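Acetyltransferase (Sinorhizobium meliloti, PDB 4JXR) probably transfers an acetyl group from acetyl-CoA to a small amino acceptor such as phosphinothricin, as other GNAT-family acetyltransferases do. Local coordinates at residues E19-R22 with E23-N27; S47-G51 with N52-Y56; G177-P180 with D181-Y184. All blocks are in the same frame, centred on the assembly; numbering follows the deposited sequence.

Contact 1 of 3, residues E19-R22 with E23-N27; sequences EIYR and ESVLN
Val25 sets its CG2 methyl over one face of the Tyr21 ring, one helical turn further on. The methyl stands 3.7 Å from the ring centroid and only 22° off the normal, a CH-pi contact; it sits somewhat toward the rim, so that its closest ring atom is Tyr21 CE2. Tyr21 carries CG anti to its own nitrogen (chi1 -169°), which leans the ring along the helix toward Val25, while the beta-branch of valine supplies a methyl at just this height. On another side of the helix the deposited Arg22 conformer lays its extended aliphatic chain against Leu26, with Arg22 CG 3.8 Å from Leu26 CD1, an apolar contact with a methyl that also lies obliquely beside NE.

Beneath these pairs run the backbone bonds of the alpha-helix, the shortest being Val25 N to Tyr21 O at 2.8 Å. Glu23, bent at chi2, keeps its carboxylate against the helix, OE2 facing Asn27 one turn on: Asn27 ND2 gives OE2 a nearly straight bond of 3.0 Å, arriving from above the carboxylate plane, and a water lies 2.7 Å from Glu23 OE1 and 2.8 Å from Ile20 O.

Further out, Tyr21 OH bonds to Thr31 and Glu33, and its ring meets Tyr90 edge-to-face. Glu23 OE1 forms a salt bridge with Arg96. Tyrosine thus suits a buried place with a polar far end, and glutamate a border: its two oxygens take different partners, which probably limits the carboxylate's rotation and links helix 14-27 to the loop of the acetyl-CoA-binding Gly97.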
loop_
_atom_site.group_PDB
_atom_site.type_symbol
_atom_site.label_atom_id
_atom_site.label_comp_id
_atom_site.label_asym_id
_atom_site.label_seq_id
_atom_site.Cartn_x
_atom_site.Cartn_y
_atom_site.Cartn_z
ATOM N N GLU A 19 -11.328 -20.249 7.417
ATOM C CA GLU A 19 -12.657 -19.987 8.015
ATOM C C GLU A 19 -12.809 -18.644 8.888
ATOM O O GLU A 19 -13.754 -17.829 8.827
ATOM C CB GLU A 19 -13.164 -21.155 8.857
ATOM C CG GLU A 19 -14.580 -20.873 9.411
ATOM C CD GLU A 19 -15.572 -20.339 8.349
ATOM O OE1 GLU A 19 -16.255 -19.266 8.554
ATOM O OE2 GLU A 19 -15.672 -21.010 7.300
ATOM N N ILE A 20 -11.696 -18.409 9.623
ATOM C CA ILE A 20 -11.596 -17.184 10.381
ATOM C C ILE A 20 -11.614 -15.996 9.446
ATOM O O ILE A 20 -12.330 -15.013 9.660
ATOM C CB ILE A 20 -10.370 -17.180 11.302
ATOM C CG1 ILE A 20 -10.523 -18.231 12.389
ATOM C CG2 ILE A 20 -10.118 -15.833 11.912
ATOM C CD1 ILE A 20 -9.238 -18.577 13.111
ATOM N N TYR A 21 -10.785 -16.053 8.413
ATOM C CA TYR A 21 -10.727 -14.949 7.476
ATOM C C TYR A 21 -12.061 -14.787 6.737
ATOM O O TYR A 21 -12.506 -13.666 6.521
ATOM C CB TYR A 21 -9.575 -15.132 6.485
ATOM C CG TYR A 21 -9.303 -13.896 5.645
ATOM C CD1 TYR A 21 -8.943 -12.694 6.238
ATOM C CD2 TYR A 21 -9.411 -13.932 4.266
ATOM C CE1 TYR A 21 -8.706 -11.566 5.477
ATOM C CE2 TYR A 21 -9.169 -12.808 3.495
ATOM C CZ TYR A 21 -8.814 -11.625 4.111
ATOM O OH TYR A 21 -8.570 -10.494 3.370
ATOM N N ARG A 22 -12.691 -15.899 6.352
ATOM C CA ARG A 22 -13.986 -15.815 5.683
ATOM C C ARG A 22 -14.994 -14.991 6.517
ATOM O O ARG A 22 -15.710 -14.128 5.985
ATOM C CB ARG A 22 -14.529 -17.222 5.439
ATOM C CG ARG A 22 -15.956 -17.255 4.892
ATOM C CD ARG A 22 -16.442 -18.685 4.580
ATOM N NE ARG A 22 -17.693 -18.634 3.803
ATOM C CZ ARG A 22 -17.762 -18.643 2.476
ATOM N NH1 ARG A 22 -16.664 -18.772 1.728
ATOM N NH2 ARG A 22 -18.946 -18.541 1.903
ATOM N N GLU A 23 -15.053 -15.273 7.819
ATOM C CA GLU A 23 -16.011 -14.594 8.685
ATOM C C GLU A 23 -15.675 -13.105 8.670
ATOM O O GLU A 23 -16.585 -12.238 8.680
ATOM C CB GLU A 23 -15.967 -15.202 10.083
ATOM C CG GLU A 23 -17.041 -14.701 11.040
ATOM C CD GLU A 23 -16.870 -13.300 11.599
ATOM O OE1 GLU A 23 -15.725 -12.759 11.827
ATOM O OE2 GLU A 23 -17.977 -12.772 11.954
ATOM N N SER A 24 -14.387 -12.755 8.723
ATOM C CA SER A 24 -13.975 -11.346 8.690
ATOM C C SER A 24 -14.330 -10.690 7.367
ATOM O O SER A 24 -14.825 -9.541 7.327
ATOM C CB SER A 24 -12.474 -11.243 8.929
ATOM O OG SER A 24 -12.028 -9.883 8.984
ATOM N N VAL A 25 -14.106 -11.391 6.269
ATOM C CA VAL A 25 -14.432 -10.844 4.970
ATOM C C VAL A 25 -15.927 -10.538 4.880
ATOM O O VAL A 25 -16.319 -9.489 4.382
ATOM C CB VAL A 25 -14.003 -11.803 3.835
ATOM C CG1 VAL A 25 -14.619 -11.393 2.501
ATOM C CG2 VAL A 25 -12.483 -11.848 3.727
ATOM N N LEU A 26 -16.760 -11.469 5.345
ATOM C CA LEU A 26 -18.202 -11.323 5.224
ATOM C C LEU A 26 -18.794 -10.372 6.209
ATOM O O LEU A 26 -19.785 -9.682 5.826
ATOM C CB LEU A 26 -18.869 -12.672 5.372
ATOM C CG LEU A 26 -18.546 -13.679 4.288
ATOM C CD1 LEU A 26 -19.103 -15.071 4.611
ATOM C CD2 LEU A 26 -19.021 -13.215 2.924
ATOM N N ASN A 27 -18.320 -10.298 7.441
ATOM C CA ASN A 27 -18.997 -9.561 8.476
ATOM C C ASN A 27 -18.286 -8.327 8.974
ATOM O O ASN A 27 -18.906 -7.526 9.661
ATOM C CB ASN A 27 -19.284 -10.508 9.618
ATOM C CG ASN A 27 -20.259 -11.644 9.197
ATOM O OD1 ASN A 27 -21.140 -11.475 8.310
ATOM N ND2 ASN A 27 -20.128 -12.774 9.850
HETATM O O HOH W 1 -13.220 -13.812 12.012
#

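Contact 2 of 3, residues S47-G51 with N52-Y56; sequences STITG and NGYPY
Thr50 O is gripped twice: Gly53 N donates to it over 2.9 Å, arriving from well above the carbonyl plane, and a water gives it a second bond of 2.8 Å. The same water also donates to Tyr54 O, joining the last helical turn to the chain that leaves it. Asn52 N donates chiefly to Thr48 O (3.2 Å), a regular helical bond, and only weakly to Ile49 O, which takes a second weak bond, at 3.4 Å, from Tyr54 N. The Gly53 and Tyr54 bonds reaching back to Thr50 and Ile49 make a Schellman motif, which closes helix 39-51. Its reversal needs the positive phi of Gly53 (87°), where a CB would be jammed against the preceding carbonyl oxygen; glycine has none.

The apolar half of the motif is Ile49 with Tyr54. Ile49 CG2 meets Tyr54 CB at 3.8 Å, the two side chains crossing at about a right angle, and Ile49 O lies at the edge of the Tyr54 ring, near its plane. Ile49 has CG2 anti to the nitrogen and CG1 beside it (chi1 -68°), a fork that also sends CD1 to within 4.0 Å of Tyr56 CE2. Thr50 adds its methyl, CG2 standing 3.8 Å from Tyr56 CB, whereas its hydroxyl turns back to Phe46 O.

Beyond the turn, Tyr54 OH bonds to Tyr184, and the Tyr56 ring meets Phe46 edge-to-face. The exit amides of Asn52, Gly53 and Tyr54 all find last-turn carbonyls, which probably lets the helix end cleanly, Ile49 and Tyr54 covering the reversal before strand 56-60.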
loop_
_atom_site.group_PDB
_atom_site.type_symbol
_atom_site.label_atom_id
_atom_site.label_comp_id
_atom_site.label_asym_id
_atom_site.label_seq_id
_atom_site.Cartn_x
_atom_site.Cartn_y
_atom_site.Cartn_z
ATOM N N SER A 47 2.198 -19.533 1.900
ATOM C CA SER A 47 3.457 -19.987 1.298
ATOM C C SER A 47 4.343 -18.786 0.973
ATOM O O SER A 47 5.556 -18.790 1.195
ATOM C CB SER A 47 3.120 -20.863 0.046
ATOM O OG SER A 47 4.291 -21.260 -0.634
ATOM N N THR A 48 3.741 -17.760 0.408
ATOM C CA THR A 48 4.481 -16.597 -0.006
ATOM C C THR A 48 5.032 -15.805 1.190
ATOM O O THR A 48 6.196 -15.396 1.220
ATOM C CB THR A 48 3.604 -15.707 -0.905
ATOM O OG1 THR A 48 3.159 -16.478 -2.033
ATOM C CG2 THR A 48 4.338 -14.471 -1.375
ATOM N N ILE A 49 4.171 -15.553 2.166
ATOM C CA ILE A 49 4.550 -14.786 3.345
ATOM C C ILE A 49 5.685 -15.505 4.059
ATOM O O ILE A 49 6.719 -14.905 4.391
ATOM C CB ILE A 49 3.332 -14.581 4.248
ATOM C CG1 ILE A 49 2.321 -13.678 3.596
ATOM C CG2 ILE A 49 3.735 -14.069 5.623
ATOM C CD1 ILE A 49 0.907 -13.790 4.155
ATOM N N THR A 50 5.509 -16.781 4.360
ATOM C CA THR A 50 6.508 -17.516 5.066
ATOM C C THR A 50 7.742 -17.754 4.226
ATOM O O THR A 50 8.859 -17.766 4.777
ATOM C CB THR A 50 5.966 -18.857 5.615
ATOM O OG1 THR A 50 5.484 -19.697 4.565
ATOM C CG2 THR A 50 4.875 -18.589 6.661
ATOM N N GLY A 51 7.618 -17.854 2.915
ATOM C CA GLY A 51 8.771 -17.983 2.046
ATOM C C GLY A 51 9.642 -16.761 2.065
ATOM O O GLY A 51 10.859 -16.863 1.792
ATOM N N ASN A 52 9.107 -15.604 2.406
ATOM C CA ASN A 52 9.855 -14.380 2.565
ATOM C C ASN A 52 10.457 -14.206 3.956
ATOM O O ASN A 52 11.028 -13.165 4.246
ATOM C CB ASN A 52 8.972 -13.182 2.185
ATOM C CG ASN A 52 8.808 -12.990 0.717
ATOM O OD1 ASN A 52 9.775 -13.077 -0.027
ATOM N ND2 ASN A 52 7.622 -12.593 0.307
ATOM N N GLY A 53 10.303 -15.196 4.814
ATOM C CA GLY A 53 10.902 -15.170 6.138
ATOM C C GLY A 53 10.075 -14.480 7.206
ATOM O O GLY A 53 10.518 -14.380 8.343
ATOM N N TYR A 54 8.874 -14.032 6.868
ATOM C CA TYR A 54 8.039 -13.343 7.830
ATOM C C TYR A 54 7.353 -14.323 8.774
ATOM O O TYR A 54 7.016 -15.434 8.367
ATOM C CB TYR A 54 6.958 -12.563 7.069
ATOM C CG TYR A 54 7.440 -11.455 6.194
ATOM C CD1 TYR A 54 8.140 -10.359 6.685
ATOM C CD2 TYR A 54 7.152 -11.431 4.841
ATOM C CE1 TYR A 54 8.522 -9.313 5.883
ATOM C CE2 TYR A 54 7.525 -10.379 4.024
ATOM C CZ TYR A 54 8.209 -9.301 4.547
ATOM O OH TYR A 54 8.543 -8.277 3.727
ATOM N N PRO A 55 7.052 -13.904 9.988
ATOM C CA PRO A 55 6.380 -14.757 10.964
ATOM C C PRO A 55 4.886 -14.841 10.670
ATOM O O PRO A 55 4.232 -13.847 10.339
ATOM C CB PRO A 55 6.642 -14.063 12.293
ATOM C CG PRO A 55 6.766 -12.588 11.902
ATOM C CD PRO A 55 7.477 -12.638 10.588
ATOM N N TYR A 56 4.340 -16.026 10.886
ATOM C CA TYR A 56 2.914 -16.316 10.674
ATOM C C TYR A 56 2.516 -17.246 11.812
ATOM O O TYR A 56 3.082 -18.361 11.927
ATOM C CB TYR A 56 2.728 -16.941 9.288
ATOM C CG TYR A 56 1.326 -16.931 8.719
ATOM C CD1 TYR A 56 0.211 -17.310 9.472
ATOM C CD2 TYR A 56 1.085 -16.567 7.414
ATOM C CE1 TYR A 56 -1.060 -17.333 8.905
ATOM C CE2 TYR A 56 -0.156 -16.593 6.839
ATOM C CZ TYR A 56 -1.241 -17.016 7.605
ATOM O OH TYR A 56 -2.531 -17.085 7.082
HETATM O O HOH W 2 8.915 -17.415 7.590
HETATM O O HOH W 3 10.754 -15.984 -1.290
#

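Contact 3 of 3, residues G177-P180 with D181-Y184; sequences GVYP and DTLY
Two overlapping turns fold the loop after strand 155-165: a type VI turn built on the cis peptide between Tyr179 and Pro180, then a type I turn from Pro180 to Leu183. In the first, Asp181 N donates to Val178 O at 2.9 Å. In the second, Leu183 N reaches Pro180 O at 3.0 Å, standing above the carbonyl plane though its N-H points nearly straight at the oxygen.

Asp181 closes a wider ring. With CG opposite the backbone nitrogen (chi1 -171°) its carboxylate swings back toward Gly177, whose N meets OD2 on the anti side at 2.8 Å, in a bond of 175°. The other oxygen, OD1, pairs with Arg82 in a salt bridge, so one short acidic side chain serves both the turn and a loop far off in sequence. Gly177 holds a positive phi (80°), a backbone shape glycine adopts easily.

Tyr179 gives the turn its apolar cover. Pro180 CB lies over one ring face, 3.8 Å from the plane and toward the rim, the kind of contact that probably helps hold the cis bond. Leu183 approaches the same ring obliquely, its CG 3.8 Å from Tyr179 CE1, and also brings CD1 to 4.0 Å from Pro180 CB; a branched leucine can thus touch both ring and proline. Thr182 places OG1 3.5 Å from Tyr179 CA, the two side chains crossing at roughly a right angle.

Outside the loop, Tyr179 OH bonds to Asn52 O, and Pro180 packs on Phe83 and Phe117. A cis-proline in third place, with Val178 O and Asp181 N joined across the turn, is the mark of the type VIa turn; an aromatic residue before the proline is a frequent companion.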
loop_
_atom_site.group_PDB
_atom_site.type_symbol
_atom_site.label_atom_id
_atom_site.label_comp_id
_atom_site.label_asym_id
_atom_site.label_seq_id
_atom_site.Cartn_x
_atom_site.Cartn_y
_atom_site.Cartn_z
ATOM N N GLY A 177 23.762 -7.110 4.117
ATOM C CA GLY A 177 23.909 -8.495 3.752
ATOM C C GLY A 177 23.357 -9.515 4.706
ATOM O O GLY A 177 23.574 -10.695 4.514
ATOM N N VAL A 178 22.623 -9.068 5.714
ATOM C CA VAL A 178 21.950 -10.002 6.596
ATOM C C VAL A 178 20.475 -9.638 6.598
ATOM O O VAL A 178 20.088 -8.450 6.483
ATOM C CB VAL A 178 22.437 -10.039 8.054
ATOM C CG1 VAL A 178 23.953 -10.213 8.157
ATOM C CG2 VAL A 178 22.132 -8.804 8.801
ATOM N N TYR A 179 19.650 -10.677 6.660
ATOM C CA TYR A 179 18.201 -10.501 6.646
ATOM C C TYR A 179 17.826 -9.444 7.668
ATOM O O TYR A 179 18.329 -9.490 8.757
ATOM C CB TYR A 179 17.542 -11.852 6.987
ATOM C CG TYR A 179 16.012 -11.859 6.859
ATOM C CD1 TYR A 179 15.432 -12.188 5.670
ATOM C CD2 TYR A 179 15.189 -11.545 7.923
ATOM C CE1 TYR A 179 14.042 -12.221 5.511
ATOM C CE2 TYR A 179 13.814 -11.535 7.777
ATOM C CZ TYR A 179 13.230 -11.900 6.584
ATOM O OH TYR A 179 11.863 -11.900 6.491
ATOM N N PRO A 180 16.885 -8.517 7.333
ATOM C CA PRO A 180 16.057 -8.461 6.103
ATOM C C PRO A 180 16.651 -7.590 5.004
ATOM O O PRO A 180 15.961 -7.289 4.024
ATOM C CB PRO A 180 14.728 -7.903 6.638
ATOM C CG PRO A 180 15.199 -6.941 7.700
ATOM C CD PRO A 180 16.369 -7.627 8.364
ATOM N N ASP A 181 17.927 -7.194 5.107
ATOM C CA ASP A 181 18.561 -6.437 4.026
ATOM C C ASP A 181 18.557 -7.207 2.731
ATOM O O ASP A 181 18.652 -6.599 1.655
ATOM C CB ASP A 181 20.017 -6.115 4.403
ATOM C CG ASP A 181 20.648 -5.171 3.448
ATOM O OD1 ASP A 181 20.099 -4.093 3.189
ATOM O OD2 ASP A 181 21.763 -5.486 2.937
ATOM N N THR A 182 18.497 -8.519 2.818
ATOM C CA THR A 182 18.513 -9.405 1.677
ATOM C C THR A 182 17.177 -9.540 0.935
ATOM O O THR A 182 17.114 -10.192 -0.096
ATOM C CB THR A 182 18.967 -10.787 2.123
ATOM O OG1 THR A 182 18.151 -11.162 3.231
ATOM C CG2 THR A 182 20.403 -10.756 2.586
ATOM N N LEU A 183 16.088 -8.951 1.478
ATOM C CA LEU A 183 14.786 -9.012 0.812
ATOM C C LEU A 183 14.719 -8.028 -0.326
ATOM O O LEU A 183 15.181 -6.895 -0.260
ATOM C CB LEU A 183 13.658 -8.670 1.779
ATOM C CG LEU A 183 13.227 -9.749 2.738
ATOM C CD1 LEU A 183 12.269 -9.162 3.740
ATOM C CD2 LEU A 183 12.553 -10.863 2.001
ATOM N N TYR A 184 14.032 -8.462 -1.374
ATOM C CA TYR A 184 13.655 -7.588 -2.473
ATOM C C TYR A 184 14.829 -6.984 -3.204
ATOM O O TYR A 184 14.793 -5.839 -3.613
ATOM C CB TYR A 184 12.639 -6.500 -2.038
ATOM C CG TYR A 184 11.498 -7.099 -1.213
ATOM C CD1 TYR A 184 10.828 -8.255 -1.598
ATOM C CD2 TYR A 184 11.085 -6.502 -0.062
ATOM C CE1 TYR A 184 9.848 -8.825 -0.807
ATOM C CE2 TYR A 184 10.106 -7.045 0.753
ATOM C CZ TYR A 184 9.517 -8.222 0.381
ATOM O OH TYR A 184 8.541 -8.854 1.147
#

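In the fold
Contacts 1, 2 and 3 come in that order along the chain. Contact 1 belongs to helix 14-27 and contact 2 to the end of the next helix, 39-51, and its exit into strand 56-60; their centres are 21 Å apart and their nearest atoms about 7 Å. Contact 3, in the tail beyond strand 155-165, lies across the chain's centre from contact 1, 33 Å away between centres. It touches contact 2, with centres 14 Å apart: Tyr184 OH probably hydrogen-bonds Tyr54 OH, and Tyr179 OH the carbonyl of Asn52. The C-terminal tail is thereby fastened to the end of helix 39-51, while in contact 1 the side chain of Ile20 lies about 6 Å from that of acetyl-CoA-binding Leu91.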